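Local coordinates for protein HP0958 (Helicobacter pylori, PDB 3NA7) that probably acts in flagellar biogenesis and export as a chaperone and post-transcriptional regulator, built from a kinked coiled-coil hairpin and a zinc ribbon, at residues A[8-13]-A[229-234]. Numbering follows the deposited sequence.
Sequences KQLIEI and GRILYA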
loop_
_atom_site.group_PDB
_atom_site.type_symbol
_atom_site.label_atom_id
_atom_site.label_comp_id
_atom_site.label_asym_id
_atom_site.label_seq_id
_atom_site.Cartn_x
_atom_site.Cartn_y
_atom_site.Cartn_z
ATOM N N LYS A 8 -23.273 -21.921 -26.621
ATOM C CA LYS A 8 -23.284 -20.592 -27.234
ATOM C C LYS A 8 -23.839 -19.555 -26.269
ATOM O O LYS A 8 -23.262 -18.485 -26.108
ATOM C CB LYS A 8 -24.083 -20.591 -28.551
ATOM C CG LYS A 8 -24.118 -19.240 -29.270
ATOM C CD LYS A 8 -24.453 -19.356 -30.769
ATOM C CE LYS A 8 -24.081 -18.041 -31.505
ATOM N NZ LYS A 8 -24.349 -18.048 -32.990
ATOM N N GLN A 9 -24.953 -19.885 -25.623
ATOM C CA GLN A 9 -25.615 -18.965 -24.696
ATOM C C GLN A 9 -24.750 -18.566 -23.518
ATOM O O GLN A 9 -24.747 -17.413 -23.139
ATOM C CB GLN A 9 -26.939 -19.540 -24.208
ATOM C CG GLN A 9 -28.117 -19.108 -25.058
ATOM C CD GLN A 9 -29.395 -19.828 -24.670
ATOM O OE1 GLN A 9 -29.449 -21.059 -24.653
ATOM N NE2 GLN A 9 -30.439 -19.060 -24.375
ATOM N N LEU A 10 -24.018 -19.528 -22.966
ATOM C CA LEU A 10 -23.095 -19.315 -21.852
ATOM C C LEU A 10 -21.841 -18.567 -22.270
ATOM O O LEU A 10 -21.280 -17.805 -21.468
ATOM C CB LEU A 10 -22.678 -20.650 -21.224
ATOM C CG LEU A 10 -23.783 -21.466 -20.550
ATOM C CD1 LEU A 10 -23.197 -22.549 -19.643
ATOM C CD2 LEU A 10 -24.684 -20.559 -19.756
ATOM N N ILE A 11 -21.381 -18.797 -23.503
ATOM C CA ILE A 11 -20.245 -18.032 -24.031
ATOM C C ILE A 11 -20.615 -16.556 -24.124
ATOM O O ILE A 11 -19.865 -15.722 -23.635
ATOM C CB ILE A 11 -19.664 -18.597 -25.366
ATOM C CG1 ILE A 11 -18.955 -19.930 -25.108
ATOM C CG2 ILE A 11 -18.650 -17.592 -26.003
ATOM C CD1 ILE A 11 -18.843 -20.856 -26.327
ATOM N N GLU A 12 -21.769 -16.225 -24.706
ATOM C CA GLU A 12 -22.210 -14.819 -24.711
ATOM C C GLU A 12 -22.281 -14.245 -23.296
ATOM O O GLU A 12 -21.791 -13.153 -23.064
ATOM C CB GLU A 12 -23.569 -14.610 -25.385
ATOM C CG GLU A 12 -23.751 -15.265 -26.747
ATOM C CD GLU A 12 -24.871 -14.624 -27.558
ATOM O OE1 GLU A 12 -24.612 -13.585 -28.213
ATOM O OE2 GLU A 12 -25.996 -15.167 -27.552
ATOM N N ILE A 13 -22.888 -14.968 -22.352
ATOM C CA ILE A 13 -23.024 -14.427 -21.003
ATOM C C ILE A 13 -21.657 -14.226 -20.337
ATOM O O ILE A 13 -21.431 -13.202 -19.709
ATOM C CB ILE A 13 -23.951 -15.282 -20.096
ATOM C CG1 ILE A 13 -25.381 -15.282 -20.642
ATOM C CG2 ILE A 13 -23.946 -14.747 -18.638
ATOM C CD1 ILE A 13 -26.153 -16.541 -20.306
ATOM N N GLY A 229 -13.310 -29.189 -13.359
ATOM C CA GLY A 229 -14.757 -28.953 -13.341
ATOM C C GLY A 229 -15.220 -27.873 -14.300
ATOM O O GLY A 229 -16.415 -27.676 -14.483
ATOM N N ARG A 230 -14.271 -27.170 -14.915
ATOM C CA ARG A 230 -14.589 -26.115 -15.871
ATOM C C ARG A 230 -15.366 -26.634 -17.097
ATOM O O ARG A 230 -15.280 -27.816 -17.444
ATOM C CB ARG A 230 -13.287 -25.433 -16.315
ATOM C CG ARG A 230 -12.602 -24.643 -15.204
ATOM C CD ARG A 230 -11.289 -24.048 -15.678
ATOM N NE ARG A 230 -10.778 -23.060 -14.735
ATOM C CZ ARG A 230 -9.885 -23.327 -13.787
ATOM N NH1 ARG A 230 -9.380 -24.551 -13.657
ATOM N NH2 ARG A 230 -9.473 -22.368 -12.978
ATOM N N ILE A 231 -16.115 -25.739 -17.743
ATOM C CA ILE A 231 -16.722 -26.017 -19.030
ATOM C C ILE A 231 -15.670 -25.891 -20.149
ATOM O O ILE A 231 -14.901 -24.926 -20.180
ATOM C CB ILE A 231 -17.890 -25.059 -19.320
ATOM C CG1 ILE A 231 -19.008 -25.247 -18.297
ATOM C CG2 ILE A 231 -18.431 -25.271 -20.743
ATOM C CD1 ILE A 231 -19.942 -24.051 -18.215
ATOM N N LEU A 232 -15.657 -26.877 -21.049
ATOM C CA LEU A 232 -14.706 -26.968 -22.170
ATOM C C LEU A 232 -15.381 -26.936 -23.538
ATOM O O LEU A 232 -16.430 -27.550 -23.736
ATOM C CB LEU A 232 -13.920 -28.276 -22.086
ATOM C CG LEU A 232 -12.616 -28.347 -21.300
ATOM C CD1 LEU A 232 -12.134 -29.786 -21.302
ATOM C CD2 LEU A 232 -11.584 -27.424 -21.905
ATOM N N TYR A 233 -14.780 -26.229 -24.484
ATOM C CA TYR A 233 -15.234 -26.307 -25.869
ATOM C C TYR A 233 -14.113 -26.142 -26.887
ATOM O O TYR A 233 -13.137 -25.441 -26.634
ATOM C CB TYR A 233 -16.365 -25.309 -26.146
ATOM C CG TYR A 233 -15.955 -23.861 -26.270
ATOM C CD1 TYR A 233 -15.937 -23.222 -27.513
ATOM C CD2 TYR A 233 -15.615 -23.116 -25.145
ATOM C CE1 TYR A 233 -15.575 -21.870 -27.624
ATOM C CE2 TYR A 233 -15.254 -21.777 -25.244
ATOM C CZ TYR A 233 -15.231 -21.158 -26.477
ATOM O OH TYR A 233 -14.867 -19.828 -26.543
ATOM N N ALA A 234 -14.263 -26.813 -28.024
ATOM C CA ALA A 234 -13.373 -26.612 -29.163
ATOM C C ALA A 234 -13.822 -25.376 -29.924
ATOM O O ALA A 234 -14.984 -25.283 -30.320
ATOM C CB ALA A 234 -13.410 -27.811 -30.068
#
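I11 and L10 of the N-terminal helix 4-22 meet Y233 and I231 on strand 231-233, part of the C4-type zinc ribbon and the middle strand of a small mixed sheet. The contact is a helix packed on one face of a β-strand, and it brings together parts near the two ends of the modelled chain: more than 200 residues, including both long helices of the coiled-coil hairpin, lie between the segments. No hydrogen bond crosses it, and only 152 Å² is buried in all, so these two segments meet through apolar and CH-π contacts alone.

The first kind of interaction is CH-π. I11 CD1 sits over the centre of the Y233 ring, 3.6 Å from the centroid and 13° off the ring normal, which places it squarely over a face. Its distances to the ring atoms differ little, from 3.6 Å at Y233 CZ to 4.2 Å at Y233 CG. The two side chains approach from opposite directions. In Y233, a chi1 of 75° swings the ring between the backbone N and carbonyl carbon, and a chi2 of 107° turns its face to I11 CD1.

The second kind is methyl packing. I231, two residues earlier and therefore on the same side of the strand as Y233, meets L10, the two side chains crossing at about a right angle. L10 also touches I177 and Y181 of helix 175-188, as well as I193 and M222, so it belongs to a wider hydrophobic cluster between helix 4-22, helix 175-188 and the sheet. The zinc ion, held by C201, C204, C225 and C228, is about 10 Å from the I231 side chain. Between L10 and I231 the touch comes down to one pair of methyls, L10 CD1 and I231 CD1, 3.9 Å apart.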